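Local structure of cytochrome P450 CYP260B1 (Sorangium cellulosum, 5HIW) at residues A[2-7]-A[31-36]; A[40-45]-A[299-304]; A[152-157]-A[178-183]; A[137-142]-A[197-202]; A[369-374]-A[383-388]. The protein is a bacterial cytochrome P450, a mostly helical haem protein that holds protoporphyrin IX containing iron in a pocket inside the fold. All coordinates share one frame; numbering follows the deposited sequence.

Contact 1. Residues A[2-7]-A[31-36]; sequences LPRKNL and VYFDEG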
# COMPACT_ATOMS: atom_id res chain seq x y z
N LEU A 2 16.63 -2.24 25.62
CA LEU A 2 16.30 -1.10 24.80
C LEU A 2 15.47 -0.15 25.63
O LEU A 2 14.73 -0.55 26.53
CB LEU A 2 15.48 -1.52 23.54
CG LEU A 2 16.17 -2.31 22.42
CD1 LEU A 2 15.32 -2.37 21.18
CD2 LEU A 2 17.47 -1.69 22.02
N PRO A 3 15.61 1.12 25.37
CA PRO A 3 14.66 1.99 25.97
C PRO A 3 13.27 1.65 25.46
O PRO A 3 13.14 1.18 24.29
CB PRO A 3 15.11 3.35 25.52
CG PRO A 3 15.81 3.12 24.24
CD PRO A 3 16.43 1.78 24.35
N ARG A 4 12.23 1.92 26.24
CA ARG A 4 10.87 1.51 25.84
C ARG A 4 9.90 2.66 25.82
O ARG A 4 9.95 3.55 26.65
CB ARG A 4 10.32 0.42 26.75
CG ARG A 4 11.21 -0.79 26.91
CD ARG A 4 10.76 -1.61 28.08
NE ARG A 4 9.62 -2.46 27.81
CZ ARG A 4 9.75 -3.70 27.36
NH1 ARG A 4 10.95 -4.19 27.09
NH2 ARG A 4 8.71 -4.45 27.26
N LYS A 5 8.99 2.69 24.83
CA LYS A 5 8.04 3.77 24.66
C LYS A 5 6.79 3.20 24.00
O LYS A 5 6.78 2.02 23.67
CB LYS A 5 8.62 4.86 23.74
CG LYS A 5 10.03 5.30 24.07
CD LYS A 5 10.47 6.34 23.04
CE LYS A 5 11.82 6.91 23.45
NZ LYS A 5 12.32 7.99 22.59
N ASN A 6 5.71 3.97 23.95
CA ASN A 6 4.47 3.48 23.28
C ASN A 6 4.10 4.61 22.32
O ASN A 6 3.49 5.59 22.71
CB ASN A 6 3.31 3.20 24.28
CG ASN A 6 2.10 2.50 23.58
OD1 ASN A 6 1.86 2.71 22.40
ND2 ASN A 6 1.38 1.65 24.29
N LEU A 7 4.63 4.56 21.10
CA LEU A 7 4.41 5.66 20.14
C LEU A 7 3.31 5.37 19.11
O LEU A 7 2.72 6.27 18.55
CB LEU A 7 5.74 5.93 19.44
CG LEU A 7 6.96 6.27 20.30
CD1 LEU A 7 8.13 6.52 19.39
CD2 LEU A 7 6.70 7.53 21.14
N VAL A 31 16.41 3.44 17.87
CA VAL A 31 15.95 2.08 18.14
C VAL A 31 15.41 1.99 19.58
O VAL A 31 16.07 2.43 20.53
CB VAL A 31 17.11 1.05 17.90
CG1 VAL A 31 16.63 -0.36 18.05
CG2 VAL A 31 17.72 1.24 16.53
N TYR A 32 14.21 1.47 19.73
CA TYR A 32 13.47 1.48 21.00
C TYR A 32 12.50 0.37 20.92
O TYR A 32 12.21 -0.13 19.81
CB TYR A 32 12.82 2.84 21.26
CG TYR A 32 11.50 2.97 20.59
CD1 TYR A 32 11.44 3.35 19.25
CD2 TYR A 32 10.34 2.68 21.22
CE1 TYR A 32 10.23 3.43 18.57
CE2 TYR A 32 9.14 2.75 20.57
CZ TYR A 32 9.10 3.16 19.21
OH TYR A 32 7.93 3.13 18.50
N PHE A 33 11.98 -0.09 22.06
CA PHE A 33 11.06 -1.21 22.05
C PHE A 33 9.75 -0.52 22.25
O PHE A 33 9.53 0.19 23.25
CB PHE A 33 11.37 -2.23 23.18
CG PHE A 33 10.46 -3.40 23.24
CD1 PHE A 33 9.21 -3.33 23.85
CD2 PHE A 33 10.85 -4.62 22.72
CE1 PHE A 33 8.40 -4.42 23.87
CE2 PHE A 33 10.00 -5.72 22.74
CZ PHE A 33 8.77 -5.63 23.32
N ASP A 34 8.86 -0.73 21.29
CA ASP A 34 7.52 -0.21 21.40
C ASP A 34 6.63 -1.21 22.09
O ASP A 34 6.35 -2.28 21.59
CB ASP A 34 6.93 0.14 20.03
CG ASP A 34 5.73 1.00 20.14
OD1 ASP A 34 4.67 0.47 20.51
OD2 ASP A 34 5.85 2.22 19.91
N GLU A 35 6.15 -0.80 23.25
CA GLU A 35 5.26 -1.63 24.09
C GLU A 35 3.89 -1.87 23.50
O GLU A 35 3.31 -2.88 23.77
CB GLU A 35 5.16 -1.02 25.52
CG GLU A 35 6.48 -1.06 26.24
CD GLU A 35 6.47 -0.54 27.67
OE1 GLU A 35 5.71 0.38 27.97
OE2 GLU A 35 7.34 -1.00 28.43
N GLY A 36 3.40 -0.94 22.68
CA GLY A 36 2.09 -1.14 21.97
C GLY A 36 2.26 -2.21 20.87
O GLY A 36 1.43 -3.09 20.74

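Contact 2. Residues A[40-45]-A[299-304]; sequences PVVLRG and LYLSLI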
# COMPACT_ATOMS: atom_id res chain seq x y z
N PRO A 40 10.99 -4.36 18.95
CA PRO A 40 11.90 -3.26 18.70
C PRO A 40 11.50 -2.54 17.38
O PRO A 40 10.97 -3.18 16.48
CB PRO A 40 13.26 -3.93 18.51
CG PRO A 40 13.10 -5.29 19.04
CD PRO A 40 11.67 -5.66 18.90
N VAL A 41 11.74 -1.25 17.32
CA VAL A 41 11.43 -0.40 16.16
C VAL A 41 12.69 0.35 15.84
O VAL A 41 13.39 0.82 16.75
CB VAL A 41 10.27 0.54 16.49
CG1 VAL A 41 10.04 1.53 15.42
CG2 VAL A 41 9.00 -0.23 16.70
N VAL A 42 12.98 0.50 14.56
CA VAL A 42 13.96 1.43 14.04
C VAL A 42 13.29 2.62 13.43
O VAL A 42 12.42 2.51 12.49
CB VAL A 42 14.82 0.78 12.97
CG1 VAL A 42 15.98 1.65 12.57
CG2 VAL A 42 15.34 -0.56 13.51
N LEU A 43 13.65 3.75 13.95
CA LEU A 43 13.08 5.01 13.49
C LEU A 43 13.88 5.81 12.47
O LEU A 43 13.30 6.23 11.47
CB LEU A 43 12.72 5.93 14.64
CG LEU A 43 11.63 5.48 15.62
CD1 LEU A 43 11.50 6.47 16.80
CD2 LEU A 43 10.27 5.36 14.90
N ARG A 44 15.18 6.05 12.69
CA ARG A 44 15.90 7.02 11.83
C ARG A 44 16.02 6.46 10.41
O ARG A 44 16.32 5.27 10.20
CB ARG A 44 17.30 7.36 12.30
CG ARG A 44 17.21 8.19 13.59
CD ARG A 44 18.57 8.44 14.18
NE ARG A 44 18.38 9.01 15.51
CZ ARG A 44 19.37 9.35 16.35
NH1 ARG A 44 20.66 9.21 16.01
NH2 ARG A 44 19.02 9.82 17.55
N GLY A 45 15.77 7.36 9.49
CA GLY A 45 15.82 7.05 8.07
C GLY A 45 17.08 6.34 7.63
O GLY A 45 17.03 5.38 6.91
N LEU A 299 12.03 -7.26 14.04
CA LEU A 299 12.35 -5.83 13.99
C LEU A 299 11.36 -5.08 13.09
O LEU A 299 11.09 -5.54 11.97
CB LEU A 299 13.74 -5.67 13.47
CG LEU A 299 14.42 -4.33 13.53
CD1 LEU A 299 14.59 -3.89 15.01
CD2 LEU A 299 15.75 -4.37 12.82
N TYR A 300 10.77 -3.99 13.60
CA TYR A 300 9.87 -3.18 12.86
C TYR A 300 10.58 -1.90 12.39
O TYR A 300 11.16 -1.13 13.20
CB TYR A 300 8.63 -2.88 13.72
CG TYR A 300 7.48 -2.08 13.10
CD1 TYR A 300 7.48 -0.71 13.05
CD2 TYR A 300 6.43 -2.72 12.56
CE1 TYR A 300 6.42 -0.01 12.49
CE2 TYR A 300 5.36 -2.05 12.01
CZ TYR A 300 5.33 -0.72 12.02
OH TYR A 300 4.28 -0.07 11.45
N LEU A 301 10.42 -1.60 11.11
CA LEU A 301 11.05 -0.40 10.49
C LEU A 301 10.01 0.65 10.20
O LEU A 301 9.02 0.37 9.50
CB LEU A 301 11.75 -0.79 9.19
CG LEU A 301 12.70 -1.99 9.21
CD1 LEU A 301 13.31 -2.27 7.85
CD2 LEU A 301 13.82 -1.64 10.17
N SER A 302 10.15 1.84 10.78
CA SER A 302 9.27 2.93 10.48
C SER A 302 9.52 3.45 9.06
O SER A 302 10.64 3.81 8.70
CB SER A 302 9.46 4.12 11.41
OG SER A 302 8.58 5.19 11.03
N LEU A 303 8.48 3.46 8.27
CA LEU A 303 8.54 4.03 6.92
C LEU A 303 8.04 5.45 6.92
O LEU A 303 7.92 6.04 5.87
CB LEU A 303 7.79 3.13 5.96
CG LEU A 303 8.27 1.69 5.85
CD1 LEU A 303 7.41 0.82 4.91
CD2 LEU A 303 9.70 1.50 5.44
N ILE A 304 7.72 6.02 8.11
CA ILE A 304 7.24 7.39 8.22
C ILE A 304 8.26 8.40 8.80
O ILE A 304 8.25 9.55 8.42
CB ILE A 304 5.89 7.43 9.02
CG1 ILE A 304 4.73 6.83 8.17
CG2 ILE A 304 5.47 8.82 9.50
CD1 ILE A 304 3.44 6.43 8.86
O HOH W 1 12.10 6.25 8.88

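Contact 3. Residues A[152-157]-A[178-183]; sequences ALIRKM and AAMEAQ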
# COMPACT_ATOMS: atom_id res chain seq x y z
N ALA A 152 -14.95 -10.18 0.53
CA ALA A 152 -14.88 -10.90 1.77
C ALA A 152 -13.82 -11.99 1.85
O ALA A 152 -13.13 -12.08 2.86
CB ALA A 152 -16.24 -11.44 2.18
N LEU A 153 -13.63 -12.75 0.76
CA LEU A 153 -12.55 -13.71 0.69
C LEU A 153 -11.15 -13.07 0.83
O LEU A 153 -10.33 -13.49 1.61
CB LEU A 153 -12.66 -14.56 -0.57
CG LEU A 153 -13.78 -15.57 -0.76
CD1 LEU A 153 -13.65 -16.14 -2.13
CD2 LEU A 153 -13.82 -16.65 0.32
N ILE A 154 -10.91 -12.03 0.09
CA ILE A 154 -9.63 -11.34 0.17
C ILE A 154 -9.37 -10.74 1.56
O ILE A 154 -8.28 -10.83 2.08
CB ILE A 154 -9.56 -10.29 -0.95
CG1 ILE A 154 -9.60 -10.98 -2.32
CG2 ILE A 154 -8.24 -9.54 -0.85
CD1 ILE A 154 -9.90 -10.03 -3.48
N ARG A 155 -10.36 -10.07 2.14
CA ARG A 155 -10.25 -9.56 3.53
C ARG A 155 -9.92 -10.67 4.52
O ARG A 155 -9.06 -10.48 5.39
CB ARG A 155 -11.49 -8.69 3.88
CG ARG A 155 -11.46 -7.37 3.05
CD ARG A 155 -12.51 -6.35 3.46
NE ARG A 155 -12.73 -5.47 2.31
CZ ARG A 155 -11.94 -4.46 1.92
NH1 ARG A 155 -10.85 -4.20 2.60
NH2 ARG A 155 -12.21 -3.75 0.80
N LYS A 156 -10.47 -11.84 4.32
CA LYS A 156 -10.16 -12.96 5.19
C LYS A 156 -8.71 -13.40 4.98
O LYS A 156 -8.03 -13.70 5.98
CB LYS A 156 -11.07 -14.16 4.97
CG LYS A 156 -12.47 -14.05 5.57
CD LYS A 156 -13.28 -15.32 5.46
CE LYS A 156 -14.20 -15.37 4.25
NZ LYS A 156 -14.93 -16.67 4.35
N MET A 157 -8.26 -13.50 3.71
CA MET A 157 -6.82 -13.77 3.45
C MET A 157 -5.91 -12.78 4.13
O MET A 157 -4.95 -13.16 4.82
CB MET A 157 -6.53 -13.85 1.98
CG MET A 157 -7.31 -14.98 1.32
SD MET A 157 -6.62 -15.26 -0.32
CE MET A 157 -7.38 -13.96 -1.20
N ALA A 178 -8.12 -20.99 -0.98
CA ALA A 178 -8.44 -22.07 -1.86
C ALA A 178 -9.68 -21.78 -2.71
O ALA A 178 -9.71 -22.20 -3.84
CB ALA A 178 -8.57 -23.37 -1.08
N ALA A 179 -10.66 -21.00 -2.25
CA ALA A 179 -11.78 -20.66 -3.11
C ALA A 179 -11.36 -19.68 -4.22
O ALA A 179 -11.83 -19.70 -5.37
CB ALA A 179 -12.89 -20.05 -2.31
N MET A 180 -10.48 -18.76 -3.84
CA MET A 180 -10.00 -17.80 -4.83
C MET A 180 -9.16 -18.56 -5.87
O MET A 180 -9.26 -18.30 -7.06
CB MET A 180 -9.12 -16.75 -4.15
CG MET A 180 -9.90 -15.69 -3.38
SD MET A 180 -10.80 -14.52 -4.38
CE MET A 180 -9.87 -14.72 -5.93
N GLU A 181 -8.33 -19.46 -5.37
CA GLU A 181 -7.48 -20.30 -6.23
C GLU A 181 -8.30 -21.06 -7.27
O GLU A 181 -7.98 -21.07 -8.46
CB GLU A 181 -6.65 -21.24 -5.33
CG GLU A 181 -5.20 -21.44 -5.75
CD GLU A 181 -4.52 -22.51 -4.91
OE1 GLU A 181 -5.18 -23.53 -4.57
OE2 GLU A 181 -3.33 -22.34 -4.60
N ALA A 182 -9.45 -21.59 -6.85
CA ALA A 182 -10.30 -22.32 -7.76
C ALA A 182 -10.93 -21.44 -8.83
O ALA A 182 -11.02 -21.82 -9.99
CB ALA A 182 -11.38 -23.04 -6.98
N GLN A 183 -11.37 -20.23 -8.47
CA GLN A 183 -11.84 -19.30 -9.47
C GLN A 183 -10.69 -18.93 -10.45
O GLN A 183 -10.90 -18.77 -11.65
CB GLN A 183 -12.30 -17.97 -8.84
CG GLN A 183 -13.59 -18.09 -8.08
CD GLN A 183 -13.97 -16.78 -7.46
OE1 GLN A 183 -14.38 -15.85 -8.14
NE2 GLN A 183 -13.99 -16.77 -6.14

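Contact 4. Residues A[137-142]-A[197-202]; sequences SALFGL and DTLLGE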
# COMPACT_ATOMS: atom_id res chain seq x y z
N SER A 137 -11.00 -7.10 -9.85
CA SER A 137 -11.78 -8.10 -10.61
C SER A 137 -11.57 -7.90 -12.11
O SER A 137 -11.37 -8.89 -12.81
CB SER A 137 -13.27 -8.06 -10.26
OG SER A 137 -13.37 -8.68 -8.96
N ALA A 138 -11.57 -6.67 -12.57
CA ALA A 138 -11.38 -6.39 -14.01
C ALA A 138 -10.02 -6.75 -14.53
O ALA A 138 -9.90 -7.28 -15.65
CB ALA A 138 -11.67 -5.00 -14.33
N LEU A 139 -8.99 -6.43 -13.77
CA LEU A 139 -7.62 -6.86 -14.12
C LEU A 139 -7.47 -8.35 -14.24
O LEU A 139 -6.69 -8.81 -15.07
CB LEU A 139 -6.55 -6.39 -13.15
CG LEU A 139 -6.23 -4.89 -13.17
CD1 LEU A 139 -5.26 -4.53 -12.04
CD2 LEU A 139 -5.60 -4.41 -14.47
N PHE A 140 -8.12 -9.12 -13.36
CA PHE A 140 -7.85 -10.51 -13.30
C PHE A 140 -8.96 -11.45 -13.83
O PHE A 140 -8.84 -12.67 -13.65
CB PHE A 140 -7.37 -10.92 -11.91
CG PHE A 140 -6.13 -10.17 -11.42
CD1 PHE A 140 -4.89 -10.31 -12.09
CD2 PHE A 140 -6.18 -9.31 -10.32
CE1 PHE A 140 -3.76 -9.62 -11.64
CE2 PHE A 140 -5.10 -8.60 -9.90
CZ PHE A 140 -3.85 -8.78 -10.53
N GLY A 141 -9.93 -10.88 -14.52
CA GLY A 141 -10.97 -11.65 -15.26
C GLY A 141 -11.95 -12.27 -14.28
O GLY A 141 -12.59 -13.24 -14.61
N LEU A 142 -12.04 -11.72 -13.07
CA LEU A 142 -13.03 -12.21 -12.11
C LEU A 142 -14.36 -11.62 -12.41
O LEU A 142 -14.51 -10.46 -12.70
CB LEU A 142 -12.61 -11.97 -10.66
CG LEU A 142 -11.37 -12.67 -10.17
CD1 LEU A 142 -10.77 -12.00 -8.91
CD2 LEU A 142 -11.67 -14.12 -9.85
N ASP A 197 -7.32 -10.65 -23.08
CA ASP A 197 -6.65 -9.35 -22.97
C ASP A 197 -6.49 -8.87 -21.50
O ASP A 197 -6.29 -7.71 -21.28
CB ASP A 197 -7.47 -8.29 -23.75
CG ASP A 197 -8.98 -8.32 -23.38
OD1 ASP A 197 -9.36 -9.09 -22.45
OD2 ASP A 197 -9.80 -7.60 -24.02
N THR A 198 -6.57 -9.74 -20.49
CA THR A 198 -6.50 -9.20 -19.13
C THR A 198 -5.11 -9.27 -18.63
O THR A 198 -4.23 -9.93 -19.24
CB THR A 198 -7.38 -10.02 -18.19
OG1 THR A 198 -6.76 -11.31 -18.05
CG2 THR A 198 -8.83 -10.06 -18.67
N LEU A 199 -4.87 -8.67 -17.46
CA LEU A 199 -3.58 -8.77 -16.89
C LEU A 199 -3.30 -10.24 -16.53
O LEU A 199 -2.15 -10.69 -16.66
CB LEU A 199 -3.44 -7.90 -15.63
CG LEU A 199 -2.07 -7.88 -14.95
CD1 LEU A 199 -0.95 -7.39 -15.90
CD2 LEU A 199 -2.19 -7.02 -13.71
N LEU A 200 -4.34 -11.00 -16.13
CA LEU A 200 -4.09 -12.39 -15.72
C LEU A 200 -3.64 -13.04 -17.01
O LEU A 200 -2.74 -13.88 -17.01
CB LEU A 200 -5.35 -13.09 -15.13
CG LEU A 200 -5.06 -14.57 -14.84
CD1 LEU A 200 -5.96 -15.06 -13.70
CD2 LEU A 200 -5.31 -15.41 -16.10
N GLY A 201 -4.21 -12.64 -18.10
CA GLY A 201 -3.65 -13.11 -19.43
C GLY A 201 -2.18 -12.83 -19.76
O GLY A 201 -1.47 -13.72 -20.24
N GLU A 202 -1.70 -11.61 -19.51
CA GLU A 202 -0.28 -11.27 -19.67
C GLU A 202 0.55 -12.13 -18.70
O GLU A 202 1.69 -12.49 -18.99
CB GLU A 202 0.05 -9.80 -19.27
CG GLU A 202 -0.59 -8.68 -20.11
CD GLU A 202 0.30 -8.19 -21.23
OE1 GLU A 202 1.51 -8.53 -21.19
OE2 GLU A 202 -0.21 -7.43 -22.08

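Contact 5. Residues A[369-374]-A[383-388]; sequences QPTFST and GPDQIP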
# COMPACT_ATOMS: atom_id res chain seq x y z
N GLN A 369 -14.95 15.44 12.01
CA GLN A 369 -13.57 15.48 12.42
C GLN A 369 -13.00 14.04 12.35
O GLN A 369 -13.02 13.31 13.32
CB GLN A 369 -13.46 15.99 13.90
CG GLN A 369 -14.45 17.08 14.37
CD GLN A 369 -14.47 18.26 13.43
OE1 GLN A 369 -13.46 18.59 12.81
NE2 GLN A 369 -15.64 18.88 13.28
N PRO A 370 -12.48 13.64 11.21
CA PRO A 370 -11.86 12.32 11.16
C PRO A 370 -10.72 12.13 12.18
O PRO A 370 -9.98 13.10 12.45
CB PRO A 370 -11.25 12.29 9.76
CG PRO A 370 -11.78 13.44 9.01
CD PRO A 370 -12.20 14.46 10.04
N THR A 371 -10.51 10.90 12.71
CA THR A 371 -9.34 10.59 13.50
C THR A 371 -8.29 9.73 12.74
O THR A 371 -8.65 8.69 12.13
CB THR A 371 -9.74 9.79 14.74
OG1 THR A 371 -10.73 10.53 15.48
CG2 THR A 371 -8.58 9.54 15.61
N PHE A 372 -7.03 10.15 12.85
CA PHE A 372 -5.84 9.49 12.25
C PHE A 372 -5.20 8.60 13.26
O PHE A 372 -4.94 9.03 14.41
CB PHE A 372 -4.83 10.52 11.70
CG PHE A 372 -5.42 11.33 10.58
CD1 PHE A 372 -6.26 12.37 10.82
CD2 PHE A 372 -5.21 10.95 9.26
CE1 PHE A 372 -6.84 13.07 9.83
CE2 PHE A 372 -5.81 11.63 8.25
CZ PHE A 372 -6.66 12.64 8.49
N SER A 373 -4.91 7.37 12.84
CA SER A 373 -4.26 6.39 13.70
C SER A 373 -3.56 5.36 12.83
O SER A 373 -3.66 5.38 11.58
CB SER A 373 -5.28 5.66 14.58
OG SER A 373 -5.95 4.70 13.88
N THR A 374 -2.87 4.47 13.51
CA THR A 374 -2.17 3.36 12.84
C THR A 374 -2.99 2.08 12.86
O THR A 374 -2.51 1.00 12.41
CB THR A 374 -0.83 3.06 13.45
OG1 THR A 374 -1.00 2.78 14.84
CG2 THR A 374 0.08 4.24 13.32
N GLY A 383 -3.76 6.22 8.62
CA GLY A 383 -4.72 6.92 7.86
C GLY A 383 -5.97 7.36 8.67
O GLY A 383 -6.00 7.09 9.85
N PRO A 384 -6.94 7.94 7.99
CA PRO A 384 -8.17 8.48 8.58
C PRO A 384 -9.22 7.43 8.72
O PRO A 384 -9.27 6.46 7.96
CB PRO A 384 -8.61 9.54 7.58
CG PRO A 384 -8.23 9.00 6.29
CD PRO A 384 -6.90 8.31 6.56
N ASP A 385 -10.08 7.61 9.74
CA ASP A 385 -11.24 6.74 9.84
C ASP A 385 -12.34 6.97 8.89
O ASP A 385 -13.18 6.07 8.71
CB ASP A 385 -11.71 6.65 11.31
CG ASP A 385 -12.27 7.94 11.84
OD1 ASP A 385 -12.26 9.00 11.18
OD2 ASP A 385 -12.72 7.87 12.98
N GLN A 386 -12.36 8.13 8.24
CA GLN A 386 -13.29 8.48 7.19
C GLN A 386 -12.81 9.77 6.53
O GLN A 386 -11.92 10.50 7.07
CB GLN A 386 -14.76 8.67 7.68
CG GLN A 386 -14.83 9.53 8.95
CD GLN A 386 -16.25 10.00 9.23
OE1 GLN A 386 -16.93 10.39 8.32
NE2 GLN A 386 -16.66 9.97 10.46
N ILE A 387 -13.39 10.05 5.37
CA ILE A 387 -13.00 11.16 4.51
C ILE A 387 -14.22 11.91 4.07
O ILE A 387 -14.67 11.86 2.91
CB ILE A 387 -12.14 10.74 3.30
CG1 ILE A 387 -11.01 9.86 3.75
CG2 ILE A 387 -11.58 12.01 2.66
CD1 ILE A 387 -10.40 9.14 2.59
N PRO A 388 -14.82 12.62 5.02
CA PRO A 388 -16.09 13.32 4.73
C PRO A 388 -15.90 14.46 3.75
O PRO A 388 -15.18 15.40 4.06
CB PRO A 388 -16.50 13.88 6.11
CG PRO A 388 -15.54 13.37 7.11
CD PRO A 388 -14.30 12.92 6.37

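Contact 1. Residues A[2-7]-A[31-36]
Arg4 and Lys5 pair with Phe33 and Asp34 as a short parallel ladder, with the CA atoms of Arg4 and Phe33 4.7 Å apart. Three backbone bonds alternate along it: Phe33 N gives to Pro3 O, Lys5 N to Phe33 O, and Glu35 N to Lys5 O. Parallel pairing with helix 17-28 as the connection makes strands 4-5 and 31-34 a beta-alpha-beta unit. On the sheet face of Arg4 and Phe33, the guanidinium lies flat on the ring, its centre 4.2 Å from the ring centre and the planes 17° apart. The bend of the arginine at chi3 (80°) turns the group flat against the ring, alongside which the chain runs, with NH2 3.4 Å from Phe33 CE1. Glu35 OE2 then meets Arg4 NE at 2.8 Å as a salt bridge, nearly in the guanidinium plane and on the anti side of the carboxylate. The other face carries Lys5 and Asp34. Here Asp34 OD2 accepts from Leu7 N at 2.9 Å on its syn side and from Tyr32 OH at 2.7 Å through its anti lone pair. Leu7 CD1 packs against Tyr32 CZ at 3.5 Å, while CB of Lys5 rests by the ring at CD2. Stack and salt bridge together fix the rotation of the exposed Arg4 group, whereas the two donors on Asp34 OD2 would probably stabilise the charge of this buried carboxylate.

Contact 2. Residues A[40-45]-A[299-304]
Val42 N donates to Tyr300 O at 2.8 Å, with an N-H...O angle of 159°, and the CA-H of Val41 approaches the same oxygen, Val41 CA lying 3.1 Å from Tyr300 O. Two further backbone bonds continue the ladder: Tyr300 N to Pro40 O and Ser302 N to Val42 O, the latter 2.9 Å long. The pairs Val41 with Tyr300 and Val42 with Leu301 are parallel, and the strand segments cross at -31°, which reflects the twist of the sheet. Strands 39-42 and 298-302 are neighbours in the mixed sheet of the P450 fold, and they bring together parts of the chain more than 250 residues apart. Side chains separate onto two faces. On that of Val42 and Leu301, Val42 CG2 sits between leucine branches, 3.7 Å from Leu299 CD1 and 3.8 Å from Leu301 CD2. Leu299 CD1 also reaches back to CB of Pro40, so one methyl touches two residues of the opposing strand. Beneath this group lies helix 45-53, through Val48 and Val51. On the other face Val41 CG2 runs alongside Tyr300 and meets CD1 at 4.0 Å, while the tyrosine ring meets that of Phe8. Past the last bridge a water donates both to Leu43 O and, at 2.8 Å, to Ser302 O, spanning the strands where they diverge. Ser302 OG, swung away from its own N by a chi1 of 178°, accepts from Ile304 N in an ST turn and is also bonded to Ala305 N; Leu303, inside that turn, touches the haem.

Contact 3. Residues A[152-157]-A[178-183]
Ala179 begins the contact on helix 167-191, its CB lying 4.0 Å from Leu153 CD1 on helix 147-162. The two segments form a helix-helix packing within the helical part of the P450 fold. Their axes approach to 10.3 Å and cross at -131°, an inclined antiparallel pairing, and the distance is wide enough that side chains rather than backbones make the contact. The closest CA pair, Leu153 with Met180, is 7.3 Å apart. Met180, next in sequence, takes the largest share of the interface. Its CB-CG bond heads toward the other helix; the bend at chi2 (-72°) then turns the CG-SD bond into the gap, slanting to both helix axes, and lays the thioether beside Leu153 and Ile154. CG is met by the methyl of Met157, whose CE comes within 3.8 Å, and also lies near Leu153 CD1. Its sulfur touches two residues: SD is 4.0 Å from Leu153 CD1 and 4.3 Å from Ile154 CG1. Met180 therefore fits among three side chains, with Leu153 and Met157, one helical turn apart, both crossing it obliquely. Leu223 of helix 218-229 touches both methionines, and Ile226 touches Ile154, adding a third helix to this apolar layer. A turn beyond Ala179, Gln183 closes the contact. Its NE2 donates to Asn150 OD1, near the start of the facing helix 147-162, so the amide ties the two helices together; against Leu153 it makes only van der Waals contact, with Gln183 NE2 4.1 Å from Leu153 CD1.

Contact 4. Residues A[137-142]-A[197-202]
Leu139 and Phe140, toward the C-terminal part of helix 130-140, face the first turn of helix 199-209, the CA atoms of Phe140 and Leu200 being 4.9 Å apart. One carbonyl is central: Leu139 O receives weak hydrogen bonds from Leu199 N at 3.0 Å, where the N-H...O angle is only 126°, and from Leu200 N at 3.4 Å. CB of Thr198 packs against the same oxygen. Thr198 is the N-cap: chi1 of 69° sets OG1 between its own nitrogen and carbonyl carbon, where it accepts from Gly201 N at 2.9 Å. The Phe140 ring lies beside Leu199, pointing the same way, with CE1 3.7 Å from Leu199 CD2. Toward Leu200 it offers CD1, 4.1 Å from Leu200 CB, while CD1 of Leu200 packs on Phe140 O. Val222 of helix 218-229 touches both Phe140 and Leu200, and the ring comes to about 6 Å from the haem. Gly141 takes positive phi (73°) as the chain leaves the helix. A carbonyl from helix 130-140 thus meets, through weak bonds, the first amides of helix 199-209, a head-to-tail meeting in which the helix dipoles would probably favour each other, while Phe140 packs its carbons against Leu199 and Leu200 beside these polar atoms.

Contact 5. Residues A[369-374]-A[383-388]
Phe372 sets its ring across Pro384: CE2 lies 3.6 Å from Pro384 CB, and Pro384 CA sits over one face of the ring. With chi1 at -64° the ring is placed beside its own nitrogen and leans over the partner strand, along the Gly383-Pro384 peptide. Val242 of helix 232-245 touches both residues and so backs this pair. A second bump, the one covered most, is the ring of Pro370. Its CB presses on Gln386 O at 3.3 Å, its CG meets Pro388 CD at 3.7 Å, and CB also approaches Pro384, so the ring settles into the bend made by Pro384, Gln386 and Pro388. The backbone is a two-stranded antiparallel hairpin. Ser373 and Gly383 form its hydrogen-bonded pair, with Gly383 N giving to Ser373 O at 3.1 Å and Ser373 N to Gly383 O. Phe372 and Pro384 are the neighbouring non-hydrogen-bonded pair. Gly383, which has no side chain, adopts a fully extended backbone, phi 174°, directly before the Pro384 ring. Beyond the strands, Asp385 folds back: its N donates to Thr371 O at 3.0 Å, and OD1 accepts from Thr371 N at 3.0 Å, the donor standing 59° out of the carboxylate plane. One backbone bond and one side-chain bond thus continue the pairing past the strands, and Thr371 is held at both N and O. By contrast Gln386 O, covered by Pro370, has no polar partner in the model, which probably costs some stability where the prolines pack closely.

In the fold
Contacts 1 and 2 are steps of one mixed sheet: strands 31-34 and 39-42 are neighbours in it, the contact centres are 11 Å apart, and Tyr32 O to Val41 N (2.8 Å) probably bonds them. Contacts 3 and 4 form a second, helical group, with centres 16 Å apart. There, Leu142 packs on Met180 and Gln183, and along the chain contact 3 falls between the segments of contact 4; both fall between those of contact 2. Contact 5, the hairpin late in the chain, lies 23 Å from contact 2 between centres, their nearest atoms about 6 Å apart. Contacts 2 and 4 lie on opposite sides of the chain's centre, and the haem is approached from both.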